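Local coordinates for Myo-inositol-1-phosphate synthase-related protein (Thermotoga maritima MSB8, PDB 3CIN) that belongs to the myo-inositol-1-phosphate synthase family and binds nicotinamide-adenine-dinucleotide, and in this model a magnesium ion, as part of a four-chain assembly, at residues Met255-Leu260 and Lys290-Leu295; Asp300-Ala305 and Ile326-Ala331. All blocks are in the same frame, centred on the assembly; numbering follows the deposited sequence.

Contact 1. Residues Met255-Leu260 and Lys290-Leu295; sequences MDFLAL and KPTGYL. With NAD (nicotinamide-adenine-dinucleotide), chain F.
Phe257 and Leu258, neighbours in the 3-10 turn 255-258, each meet the end of strand 287-294 through a CH-pi contact, with the donor and acceptor roles exchanged. In the first, the methyl of Thr292 sits over the middle of the Phe257 ring, CG2 lying 3.6 Å from the ring centroid and 10° off its normal. The Thr292 torsion (chi1 -55°) sends CG2 anti to the backbone N and onto the ring, while OG1 takes a hydrogen bond from Asn250 on strand 242-252. In the second, Leu258 supplies the methyl: CD1 stands 3.7 Å from the centroid of the Tyr294 ring, almost exactly on the normal. Its other branch reaches back along the tyrosine, with Leu258 CD2 3.7 Å from Tyr294 CB, so the leucine spans the ring from its root to its centre, the two side chains crossing at about a right angle. Phe257 CB comes in at the edge of that same tyrosine ring.

The polar link between the segments is slight. No direct hydrogen bond joins them; a water donates to Phe257 O at 2.7 Å and, weakly, to Thr292 O.

On the NAD side, Asp256 turns its carboxylate to the dinucleotide, where OD2 accepts a weak 3.3 Å hydrogen bond from O2D of a NAD ribose; Thr145 is a second partner of OD2. The methyl end of Met255 packs against a phosphate oxygen, CE to NAD O2A 3.7 Å, and the same side chain touches Leu107 and Ile109.

The turn thus divides its chemistry by residue: Phe257 and Leu258 hold it to the strand by apolar contact over ring faces, whereas Met255 and Asp256 meet the dinucleotide, which links this part of the NAD pocket to strand 287-294, outermost in the mixed sheet of this chain.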
ATOM      1  N   MET A 255       6.496 -24.717   2.587  1.00 36.41           N
ATOM      2  CA  MET A 255       6.550 -25.605   3.740  1.00 39.25           C
ATOM      3  C   MET A 255       7.753 -25.255   4.647  1.00 34.89           C
ATOM      4  O   MET A 255       7.686 -25.391   5.879  1.00 33.41           O
ATOM      5  CB  MET A 255       6.655 -27.041   3.182  1.00 42.39           C
ATOM      6  CG  MET A 255       6.799 -28.211   4.155  1.00 42.20           C
ATOM      7  SD  MET A 255       7.339 -29.752   3.302  1.00 57.51           S
ATOM      8  CE  MET A 255       9.025 -29.267   2.825  1.00 56.82           C
ATOM      9  N   ASP A 256       8.816 -24.753   4.041  1.00 32.93           N
ATOM     10  CA  ASP A 256      10.031 -24.409   4.768  1.00 35.38           C
ATOM     11  C   ASP A 256       9.794 -23.422   5.888  1.00 35.31           C
ATOM     12  O   ASP A 256      10.560 -23.372   6.855  1.00 36.43           O
ATOM     13  CB  ASP A 256      11.045 -23.798   3.832  1.00 35.87           C
ATOM     14  CG  ASP A 256      12.406 -23.448   4.540  1.00 37.57           C
ATOM     15  OD1 ASP A 256      13.157 -24.339   4.900  1.00 32.89           O
ATOM     16  OD2 ASP A 256      12.726 -22.283   4.771  1.00 40.26           O
ATOM     17  N   PHE A 257       8.784 -22.590   5.730  1.00 32.96           N
ATOM     18  CA  PHE A 257       8.420 -21.617   6.791  1.00 33.02           C
ATOM     19  C   PHE A 257       7.893 -22.232   8.098  1.00 34.58           C
ATOM     20  O   PHE A 257       7.783 -21.526   9.118  1.00 38.65           O
ATOM     21  CB  PHE A 257       7.431 -20.580   6.276  1.00 31.67           C
ATOM     22  CG  PHE A 257       7.906 -19.866   4.997  1.00 31.55           C
ATOM     23  CD1 PHE A 257       9.253 -19.547   4.794  1.00 34.49           C
ATOM     24  CD2 PHE A 257       6.978 -19.488   4.034  1.00 34.12           C
ATOM     25  CE1 PHE A 257       9.657 -18.941   3.618  1.00 39.75           C
ATOM     26  CE2 PHE A 257       7.395 -18.869   2.867  1.00 34.56           C
ATOM     27  CZ  PHE A 257       8.701 -18.619   2.657  1.00 34.41           C
ATOM     28  N   LEU A 258       7.595 -23.522   8.068  1.00 32.68           N
ATOM     29  CA  LEU A 258       7.184 -24.230   9.259  1.00 33.45           C
ATOM     30  C   LEU A 258       8.303 -25.128   9.836  1.00 34.55           C
ATOM     31  O   LEU A 258       8.068 -25.879  10.785  1.00 36.47           O
ATOM     32  CB  LEU A 258       6.001 -25.108   8.930  1.00 37.44           C
ATOM     33  CG  LEU A 258       4.763 -24.392   8.394  1.00 37.07           C
ATOM     34  CD1 LEU A 258       3.790 -25.410   7.797  1.00 33.58           C
ATOM     35  CD2 LEU A 258       4.146 -23.538   9.480  1.00 41.13           C
ATOM     36  N   ALA A 259       9.501 -25.017   9.287  1.00 34.59           N
ATOM     37  CA  ALA A 259      10.603 -25.922   9.630  1.00 34.10           C
ATOM     38  C   ALA A 259      11.034 -25.867  11.093  1.00 31.27           C
ATOM     39  O   ALA A 259      11.374 -26.903  11.653  1.00 33.23           O
ATOM     40  CB  ALA A 259      11.811 -25.704   8.679  1.00 33.41           C
ATOM     41  N   LEU A 260      10.940 -24.701  11.731  1.00 34.82           N
ATOM     42  CA  LEU A 260      11.519 -24.509  13.041  1.00 31.86           C
ATOM     43  C   LEU A 260      10.365 -24.443  14.072  1.00 39.42           C
ATOM     44  O   LEU A 260       9.324 -23.819  13.823  1.00 39.43           O
ATOM     45  CB  LEU A 260      12.343 -23.185  13.118  1.00 30.52           C
ATOM     46  CG  LEU A 260      13.626 -23.042  12.288  1.00 42.47           C
ATOM     47  CD1 LEU A 260      14.600 -21.958  12.869  1.00 36.82           C
ATOM     48  CD2 LEU A 260      14.292 -24.323  12.156  1.00 44.34           C
ATOM     49  N   LYS A 290      11.208 -10.126  11.185  1.00 38.33           N
ATOM     50  CA  LYS A 290      10.987 -11.491  11.739  1.00 37.90           C
ATOM     51  C   LYS A 290      11.016 -12.491  10.609  1.00 41.81           C
ATOM     52  O   LYS A 290      11.020 -12.128   9.439  1.00 36.12           O
ATOM     53  CB  LYS A 290       9.625 -11.605  12.432  1.00 41.37           C
ATOM     54  CG  LYS A 290       9.360 -10.631  13.515  1.00 44.85           C
ATOM     55  CD  LYS A 290      10.344 -10.735  14.658  1.00 54.50           C
ATOM     56  CE  LYS A 290       9.856  -9.923  15.862  1.00 57.08           C
ATOM     57  NZ  LYS A 290      10.988  -9.298  16.616  1.00 61.48           N
ATOM     58  N   PRO A 291      11.126 -13.776  10.961  1.00 41.14           N
ATOM     59  CA  PRO A 291      10.932 -14.834   9.982  1.00 39.41           C
ATOM     60  C   PRO A 291       9.594 -14.781   9.229  1.00 35.87           C
ATOM     61  O   PRO A 291       8.559 -14.308   9.787  1.00 34.62           O
ATOM     62  CB  PRO A 291      10.898 -16.122  10.844  1.00 40.92           C
ATOM     63  CG  PRO A 291      11.447 -15.758  12.248  1.00 44.87           C
ATOM     64  CD  PRO A 291      11.582 -14.255  12.295  1.00 43.66           C
ATOM     65  N   THR A 292       9.628 -15.319   8.016  1.00 37.51           N
ATOM     66  CA  THR A 292       8.454 -15.404   7.180  1.00 37.59           C
ATOM     67  C   THR A 292       7.410 -16.303   7.823  1.00 37.49           C
ATOM     68  O   THR A 292       7.727 -17.436   8.255  1.00 34.02           O
ATOM     69  CB  THR A 292       8.813 -15.850   5.771  1.00 38.02           C
ATOM     70  OG1 THR A 292       9.817 -14.955   5.248  1.00 41.50           O
ATOM     71  CG2 THR A 292       7.534 -15.845   4.867  1.00 32.68           C
ATOM     72  N   GLY A 293       6.172 -15.780   7.893  1.00 34.34           N
ATOM     73  CA  GLY A 293       4.979 -16.481   8.352  1.00 36.48           C
ATOM     74  C   GLY A 293       4.379 -17.379   7.263  1.00 30.55           C
ATOM     75  O   GLY A 293       4.754 -17.273   6.094  1.00 29.85           O
ATOM     76  N   TYR A 294       3.482 -18.271   7.650  1.00 30.65           N
ATOM     77  CA  TYR A 294       2.917 -19.265   6.714  1.00 29.00           C
ATOM     78  C   TYR A 294       1.470 -19.063   6.393  1.00 29.76           C
ATOM     79  O   TYR A 294       0.591 -18.999   7.300  1.00 26.79           O
ATOM     80  CB  TYR A 294       3.133 -20.700   7.274  1.00 28.99           C
ATOM     81  CG  TYR A 294       2.661 -21.811   6.383  1.00 28.11           C
ATOM     82  CD1 TYR A 294       3.459 -22.282   5.337  1.00 29.04           C
ATOM     83  CD2 TYR A 294       1.441 -22.404   6.598  1.00 27.79           C
ATOM     84  CE1 TYR A 294       3.009 -23.289   4.515  1.00 28.87           C
ATOM     85  CE2 TYR A 294       1.005 -23.434   5.797  1.00 29.00           C
ATOM     86  CZ  TYR A 294       1.801 -23.852   4.755  1.00 25.29           C
ATOM     87  OH  TYR A 294       1.368 -24.898   3.979  1.00 30.88           O
ATOM     88  N   LEU A 295       1.166 -19.043   5.085  1.00 26.77           N
ATOM     89  CA  LEU A 295      -0.193 -19.032   4.589  1.00 22.47           C
ATOM     90  C   LEU A 295      -0.193 -19.772   3.251  1.00 27.84           C
ATOM     91  O   LEU A 295       0.305 -19.301   2.250  1.00 25.61           O
ATOM     92  CB  LEU A 295      -0.703 -17.582   4.448  1.00 25.08           C
ATOM     93  CG  LEU A 295      -2.112 -17.277   3.962  1.00 21.36           C
ATOM     94  CD1 LEU A 295      -3.154 -18.027   4.736  1.00 29.27           C
ATOM     95  CD2 LEU A 295      -2.291 -15.796   3.987  1.00 21.64           C
TER
HETATM   96  PA  NAD F 400      12.203 -26.334   0.334  1.00 30.21           P
HETATM   97  O1A NAD F 400      11.278 -26.286  -0.852  1.00 30.14           O
HETATM   98  O2A NAD F 400      11.548 -26.957   1.528  1.00 32.40           O
HETATM   99  O5B NAD F 400      13.389 -27.268  -0.095  1.00 29.79           O
HETATM  100  C5B NAD F 400      14.321 -27.752   0.869  1.00 33.91           C
HETATM  101  C4B NAD F 400      14.797 -29.112   0.389  1.00 31.32           C
HETATM  102  O4B NAD F 400      15.892 -29.523   1.192  1.00 31.01           O
HETATM  103  C3B NAD F 400      13.755 -30.221   0.460  1.00 31.00           C
HETATM  104  O3B NAD F 400      13.764 -31.012  -0.716  1.00 28.33           O
HETATM  105  C2B NAD F 400      14.197 -31.050   1.660  1.00 33.16           C
HETATM  106  O2B NAD F 400      13.677 -32.351   1.634  1.00 29.18           O
HETATM  107  C1B NAD F 400      15.699 -30.917   1.540  1.00 30.92           C
HETATM  108  N9A NAD F 400      16.454 -31.179   2.768  1.00 26.88           N
HETATM  109  C8A NAD F 400      16.061 -30.774   4.040  1.00 28.52           C
HETATM  110  N7A NAD F 400      17.101 -31.085   4.887  1.00 29.18           N
HETATM  111  C5A NAD F 400      18.090 -31.682   4.144  1.00 28.23           C
HETATM  112  C6A NAD F 400      19.306 -32.274   4.496  1.00 30.78           C
HETATM  113  N6A NAD F 400      19.792 -32.264   5.777  1.00 31.10           N
HETATM  114  N1A NAD F 400      20.092 -32.757   3.468  1.00 26.93           N
HETATM  115  C2A NAD F 400      19.639 -32.723   2.161  1.00 28.62           C
HETATM  116  N3A NAD F 400      18.406 -32.216   1.808  1.00 26.17           N
HETATM  117  C4A NAD F 400      17.661 -31.714   2.815  1.00 26.24           C
HETATM  118  O3  NAD F 400      12.776 -24.905   0.662  1.00 28.15           O
HETATM  119  PN  NAD F 400      13.195 -23.810  -0.394  1.00 29.79           P
HETATM  120  O1N NAD F 400      12.091 -22.810  -0.480  1.00 31.96           O
HETATM  121  O2N NAD F 400      13.809 -24.443  -1.597  1.00 29.80           O
HETATM  122  O5D NAD F 400      14.343 -23.051   0.409  1.00 31.31           O
HETATM  123  C5D NAD F 400      15.610 -23.646   0.567  1.00 32.51           C
HETATM  124  C4D NAD F 400      16.463 -22.878   1.570  1.00 31.50           C
HETATM  125  O4D NAD F 400      16.777 -21.628   1.019  1.00 31.31           O
HETATM  126  C3D NAD F 400      15.833 -22.633   2.932  1.00 30.99           C
HETATM  127  O3D NAD F 400      16.846 -22.730   3.966  1.00 34.51           O
HETATM  128  C2D NAD F 400      15.418 -21.174   2.818  1.00 33.56           C
HETATM  129  O2D NAD F 400      15.390 -20.523   4.091  1.00 38.87           O
HETATM  130  C1D NAD F 400      16.562 -20.637   1.988  1.00 33.24           C
HETATM  131  N1N NAD F 400      16.243 -19.371   1.331  1.00 36.64           N
HETATM  132  C2N NAD F 400      15.229 -19.309   0.464  1.00 35.64           C
HETATM  133  C3N NAD F 400      15.027 -18.040  -0.143  1.00 42.39           C
HETATM  134  C7N NAD F 400      14.105 -17.987  -1.274  1.00 41.61           C
HETATM  135  O7N NAD F 400      13.441 -19.147  -1.562  1.00 48.49           O
HETATM  136  N7N NAD F 400      13.957 -16.848  -1.968  1.00 57.75           N
HETATM  137  C4N NAD F 400      15.805 -16.938   0.153  1.00 43.86           C
HETATM  138  C5N NAD F 400      16.824 -17.035   1.055  1.00 51.05           C
HETATM  139  C6N NAD F 400      17.040 -18.296   1.629  1.00 38.95           C
HETATM  140  O   HOH W   1       5.911 -19.792  10.089  1.00 57.46           O

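Contact 2. Residues Asp300-Ala305 and Ile326-Ala331. With NAD (nicotinamide-adenine-dinucleotide), chain F.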
ATOM      1  N   ASP A 300       4.595 -20.006  -3.648  1.00 32.46           N
ATOM      2  CA  ASP A 300       5.936 -19.498  -3.759  1.00 32.43           C
ATOM      3  C   ASP A 300       6.001 -17.964  -3.904  1.00 34.18           C
ATOM      4  O   ASP A 300       7.092 -17.390  -3.890  1.00 39.37           O
ATOM      5  CB  ASP A 300       6.676 -20.196  -4.915  1.00 34.89           C
ATOM      6  CG  ASP A 300       8.173 -19.946  -4.874  1.00 36.22           C
ATOM      7  OD1 ASP A 300       8.841 -20.124  -3.833  1.00 47.88           O
ATOM      8  OD2 ASP A 300       8.673 -19.539  -5.931  1.00 57.23           O
ATOM      9  N   LYS A 301       4.857 -17.306  -3.871  1.00 31.69           N
ATOM     10  CA  LYS A 301       4.838 -15.848  -4.076  1.00 29.05           C
ATOM     11  C   LYS A 301       4.488 -15.091  -2.784  1.00 30.51           C
ATOM     12  O   LYS A 301       3.313 -14.944  -2.487  1.00 33.45           O
ATOM     13  CB  LYS A 301       3.892 -15.478  -5.206  1.00 31.98           C
ATOM     14  CG  LYS A 301       4.130 -14.070  -5.857  1.00 33.56           C
ATOM     15  CD  LYS A 301       3.206 -13.826  -7.105  1.00 34.34           C
ATOM     16  CE  LYS A 301       3.574 -12.466  -7.778  1.00 45.26           C
ATOM     17  NZ  LYS A 301       2.633 -12.036  -8.864  1.00 50.74           N
ATOM     18  N   LYS A 302       5.526 -14.596  -2.127  1.00 29.45           N
ATOM     19  CA  LYS A 302       5.430 -13.931  -0.816  1.00 27.49           C
ATOM     20  C   LYS A 302       4.634 -12.676  -0.918  1.00 31.26           C
ATOM     21  O   LYS A 302       4.644 -12.032  -1.964  1.00 30.00           O
ATOM     22  CB  LYS A 302       6.821 -13.541  -0.300  1.00 32.68           C
ATOM     23  CG  LYS A 302       7.639 -14.622   0.224  1.00 39.96           C
ATOM     24  CD  LYS A 302       8.756 -13.971   1.023  1.00 47.89           C
ATOM     25  CE  LYS A 302       9.648 -14.960   1.685  1.00 52.33           C
ATOM     26  NZ  LYS A 302      10.972 -14.335   1.890  1.00 46.59           N
ATOM     27  N   PHE A 303       3.889 -12.342   0.144  1.00 26.34           N
ATOM     28  CA  PHE A 303       3.361 -11.004   0.317  1.00 25.28           C
ATOM     29  C   PHE A 303       4.288 -10.331   1.309  1.00 28.16           C
ATOM     30  O   PHE A 303       4.620 -10.912   2.331  1.00 26.76           O
ATOM     31  CB  PHE A 303       1.948 -10.990   0.858  1.00 28.63           C
ATOM     32  CG  PHE A 303       1.474  -9.631   1.253  1.00 26.87           C
ATOM     33  CD1 PHE A 303       1.259  -8.628   0.300  1.00 24.80           C
ATOM     34  CD2 PHE A 303       1.234  -9.327   2.606  1.00 30.77           C
ATOM     35  CE1 PHE A 303       0.818  -7.361   0.684  1.00 27.01           C
ATOM     36  CE2 PHE A 303       0.762  -8.065   2.989  1.00 29.51           C
ATOM     37  CZ  PHE A 303       0.587  -7.060   2.022  1.00 30.11           C
ATOM     38  N   ILE A 304       4.707  -9.115   1.003  1.00 28.04           N
ATOM     39  CA  ILE A 304       5.525  -8.317   1.917  1.00 28.40           C
ATOM     40  C   ILE A 304       4.839  -6.976   2.189  1.00 27.51           C
ATOM     41  O   ILE A 304       4.162  -6.406   1.347  1.00 23.87           O
ATOM     42  CB  ILE A 304       6.987  -8.141   1.380  1.00 29.00           C
ATOM     43  CG1 ILE A 304       7.066  -7.232   0.164  1.00 33.35           C
ATOM     44  CG2 ILE A 304       7.674  -9.528   1.048  1.00 30.15           C
ATOM     45  CD1 ILE A 304       8.489  -6.729  -0.142  1.00 37.99           C
ATOM     46  N   ALA A 305       5.072  -6.421   3.395  1.00 27.03           N
ATOM     47  CA  ALA A 305       4.575  -5.104   3.752  1.00 24.67           C
ATOM     48  C   ALA A 305       5.648  -4.454   4.599  1.00 29.00           C
ATOM     49  O   ALA A 305       6.183  -5.069   5.481  1.00 30.24           O
ATOM     50  CB  ALA A 305       3.223  -5.167   4.462  1.00 23.40           C
ATOM     51  N   ILE A 326       6.229 -11.033  -4.383  1.00 29.22           N
ATOM     52  CA  ILE A 326       7.516 -11.447  -4.944  1.00 26.72           C
ATOM     53  C   ILE A 326       7.686 -12.980  -4.964  1.00 32.80           C
ATOM     54  O   ILE A 326       7.469 -13.677  -3.970  1.00 34.16           O
ATOM     55  CB  ILE A 326       8.668 -10.724  -4.285  1.00 34.90           C
ATOM     56  CG1 ILE A 326       8.701 -10.916  -2.788  1.00 42.17           C
ATOM     57  CG2 ILE A 326       8.547  -9.173  -4.447  1.00 40.45           C
ATOM     58  CD1 ILE A 326       9.673  -9.940  -2.164  1.00 48.59           C
ATOM     59  N   ASN A 327       8.096 -13.502  -6.119  1.00 29.44           N
ATOM     60  CA  ASN A 327       8.297 -14.923  -6.262  1.00 30.73           C
ATOM     61  C   ASN A 327       9.600 -15.323  -5.641  1.00 35.22           C
ATOM     62  O   ASN A 327      10.692 -15.001  -6.162  1.00 35.25           O
ATOM     63  CB  ASN A 327       8.242 -15.287  -7.747  1.00 29.78           C
ATOM     64  CG  ASN A 327       6.874 -15.292  -8.291  1.00 33.78           C
ATOM     65  OD1 ASN A 327       6.172 -16.300  -8.184  1.00 34.35           O
ATOM     66  ND2 ASN A 327       6.474 -14.206  -8.954  1.00 31.99           N
ATOM     67  N   ASP A 328       9.508 -16.115  -4.561  1.00 34.47           N
ATOM     68  CA  ASP A 328      10.678 -16.469  -3.762  1.00 38.57           C
ATOM     69  C   ASP A 328      11.772 -17.232  -4.474  1.00 29.46           C
ATOM     70  O   ASP A 328      12.950 -16.833  -4.488  1.00 33.35           O
ATOM     71  CB  ASP A 328      10.227 -17.372  -2.604  1.00 42.23           C
ATOM     72  CG  ASP A 328       9.836 -16.618  -1.398  1.00 59.01           C
ATOM     73  OD1 ASP A 328      10.485 -15.581  -1.109  1.00 70.58           O
ATOM     74  OD2 ASP A 328       8.879 -17.094  -0.736  1.00 64.35           O
ATOM     75  N   SER A 329      11.391 -18.397  -4.969  1.00 35.22           N
ATOM     76  CA  SER A 329      12.383 -19.340  -5.445  1.00 33.06           C
ATOM     77  C   SER A 329      13.026 -18.836  -6.719  1.00 31.02           C
ATOM     78  O   SER A 329      14.226 -18.984  -6.903  1.00 33.77           O
ATOM     79  CB  SER A 329      11.721 -20.697  -5.629  0.65 35.17           C
ATOM     80  OG  SER A 329      11.285 -21.124  -4.343  0.65 32.96           O
ATOM     81  N   PRO A 330      12.239 -18.198  -7.609  1.00 29.30           N
ATOM     82  CA  PRO A 330      12.921 -17.618  -8.798  1.00 28.80           C
ATOM     83  C   PRO A 330      13.960 -16.570  -8.463  1.00 30.67           C
ATOM     84  O   PRO A 330      15.013 -16.532  -9.093  1.00 30.46           O
ATOM     85  CB  PRO A 330      11.757 -17.084  -9.618  1.00 30.48           C
ATOM     86  CG  PRO A 330      10.600 -17.992  -9.206  1.00 31.70           C
ATOM     87  CD  PRO A 330      10.786 -18.108  -7.744  1.00 32.27           C
ATOM     88  N   ALA A 331      13.698 -15.728  -7.470  1.00 29.59           N
ATOM     89  CA  ALA A 331      14.672 -14.694  -7.131  1.00 31.34           C
ATOM     90  C   ALA A 331      16.028 -15.333  -6.777  1.00 33.04           C
ATOM     91  O   ALA A 331      17.107 -14.940  -7.279  1.00 34.27           O
ATOM     92  CB  ALA A 331      14.179 -13.824  -5.982  1.00 33.73           C
TER
HETATM   93  PA  NAD F 400      12.203 -26.334   0.334  1.00 30.21           P
HETATM   94  O1A NAD F 400      11.278 -26.286  -0.852  1.00 30.14           O
HETATM   95  O2A NAD F 400      11.548 -26.957   1.528  1.00 32.40           O
HETATM   96  O5B NAD F 400      13.389 -27.268  -0.095  1.00 29.79           O
HETATM   97  C5B NAD F 400      14.321 -27.752   0.869  1.00 33.91           C
HETATM   98  C4B NAD F 400      14.797 -29.112   0.389  1.00 31.32           C
HETATM   99  O4B NAD F 400      15.892 -29.523   1.192  1.00 31.01           O
HETATM  100  C3B NAD F 400      13.755 -30.221   0.460  1.00 31.00           C
HETATM  101  O3B NAD F 400      13.764 -31.012  -0.716  1.00 28.33           O
HETATM  102  C2B NAD F 400      14.197 -31.050   1.660  1.00 33.16           C
HETATM  103  O2B NAD F 400      13.677 -32.351   1.634  1.00 29.18           O
HETATM  104  C1B NAD F 400      15.699 -30.917   1.540  1.00 30.92           C
HETATM  105  N9A NAD F 400      16.454 -31.179   2.768  1.00 26.88           N
HETATM  106  C8A NAD F 400      16.061 -30.774   4.040  1.00 28.52           C
HETATM  107  N7A NAD F 400      17.101 -31.085   4.887  1.00 29.18           N
HETATM  108  C5A NAD F 400      18.090 -31.682   4.144  1.00 28.23           C
HETATM  109  C6A NAD F 400      19.306 -32.274   4.496  1.00 30.78           C
HETATM  110  N6A NAD F 400      19.792 -32.264   5.777  1.00 31.10           N
HETATM  111  N1A NAD F 400      20.092 -32.757   3.468  1.00 26.93           N
HETATM  112  C2A NAD F 400      19.639 -32.723   2.161  1.00 28.62           C
HETATM  113  N3A NAD F 400      18.406 -32.216   1.808  1.00 26.17           N
HETATM  114  C4A NAD F 400      17.661 -31.714   2.815  1.00 26.24           C
HETATM  115  O3  NAD F 400      12.776 -24.905   0.662  1.00 28.15           O
HETATM  116  PN  NAD F 400      13.195 -23.810  -0.394  1.00 29.79           P
HETATM  117  O1N NAD F 400      12.091 -22.810  -0.480  1.00 31.96           O
HETATM  118  O2N NAD F 400      13.809 -24.443  -1.597  1.00 29.80           O
HETATM  119  O5D NAD F 400      14.343 -23.051   0.409  1.00 31.31           O
HETATM  120  C5D NAD F 400      15.610 -23.646   0.567  1.00 32.51           C
HETATM  121  C4D NAD F 400      16.463 -22.878   1.570  1.00 31.50           C
HETATM  122  O4D NAD F 400      16.777 -21.628   1.019  1.00 31.31           O
HETATM  123  C3D NAD F 400      15.833 -22.633   2.932  1.00 30.99           C
HETATM  124  O3D NAD F 400      16.846 -22.730   3.966  1.00 34.51           O
HETATM  125  C2D NAD F 400      15.418 -21.174   2.818  1.00 33.56           C
HETATM  126  O2D NAD F 400      15.390 -20.523   4.091  1.00 38.87           O
HETATM  127  C1D NAD F 400      16.562 -20.637   1.988  1.00 33.24           C
HETATM  128  N1N NAD F 400      16.243 -19.371   1.331  1.00 36.64           N
HETATM  129  C2N NAD F 400      15.229 -19.309   0.464  1.00 35.64           C
HETATM  130  C3N NAD F 400      15.027 -18.040  -0.143  1.00 42.39           C
HETATM  131  C7N NAD F 400      14.105 -17.987  -1.274  1.00 41.61           C
HETATM  132  O7N NAD F 400      13.441 -19.147  -1.562  1.00 48.49           O
HETATM  133  N7N NAD F 400      13.957 -16.848  -1.968  1.00 57.75           N
HETATM  134  C4N NAD F 400      15.805 -16.938   0.153  1.00 43.86           C
HETATM  135  C5N NAD F 400      16.824 -17.035   1.055  1.00 51.05           C
HETATM  136  C6N NAD F 400      17.040 -18.296   1.629  1.00 38.95           C
HETATM  137  O   HOH W   2       7.344 -18.771  -8.023  1.00 36.62           O
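Strands 301-311 and 317-327 run antiparallel here, Lys302 and Ile326 forming a hydrogen-bonded pair (Lys302 N to Ile326 O 2.8 Å), and two residues away on each segment Asp328 N, at the start of helix 328-348, donates to Asp300 O at 2.8 Å and 171°. The Asp300 carboxylate grips that helix start as well: OD2 is met on its syn side by Ser329 N at 3.1 Å, and in one of the two modelled conformers of Ser329 its OG donates to Asp300 OD1 at 2.7 Å. A water donates to both Asp300 OD2 and Asn327 OD1. Lys302, extended beyond CG, runs across the Asp328 carboxylate at about a right angle, its NZ forming a salt bridge to OD1 at 3.3 Å. On the same face, Ile326 CD1 packs on Ile304 CG2 at 3.8 Å. The Asp328 carbonyl accepts a hydrogen bond from the NAD carboxamide, N7N to O 2.7 Å. Helix 23-36 closes over Ser329 with Tyr23, Val24 and Thr27, strand 242-252 pairs with the other edge of 301-311, and Asp318 of the third subunit accepts a hydrogen bond from Asn327 N.

How the contacts relate
Contact 1 is a surface contact and contact 2 a buried one, yet both reach the four-stranded mixed sheet, contact 1 through one segment only, and both touch NAD at different parts: a ribose and phosphate for 255-260, the carboxamide for 326-331. Contact 1 relies on apolar packing with a water between backbones; in contact 2 the antiparallel pairing supplies backbone bonds, and Asp300 adds others to the first residues of helix 328-348. They meet where Phe257 CZ lies 3.7 Å from Asp328 OD2 and Thr292 OG1 lies 3.6 Å from Lys302 CE, so the Lys302-Asp328 salt bridge lies beside the Phe257 ring and Thr292. Both also reach the second subunit, and contact 2 the third.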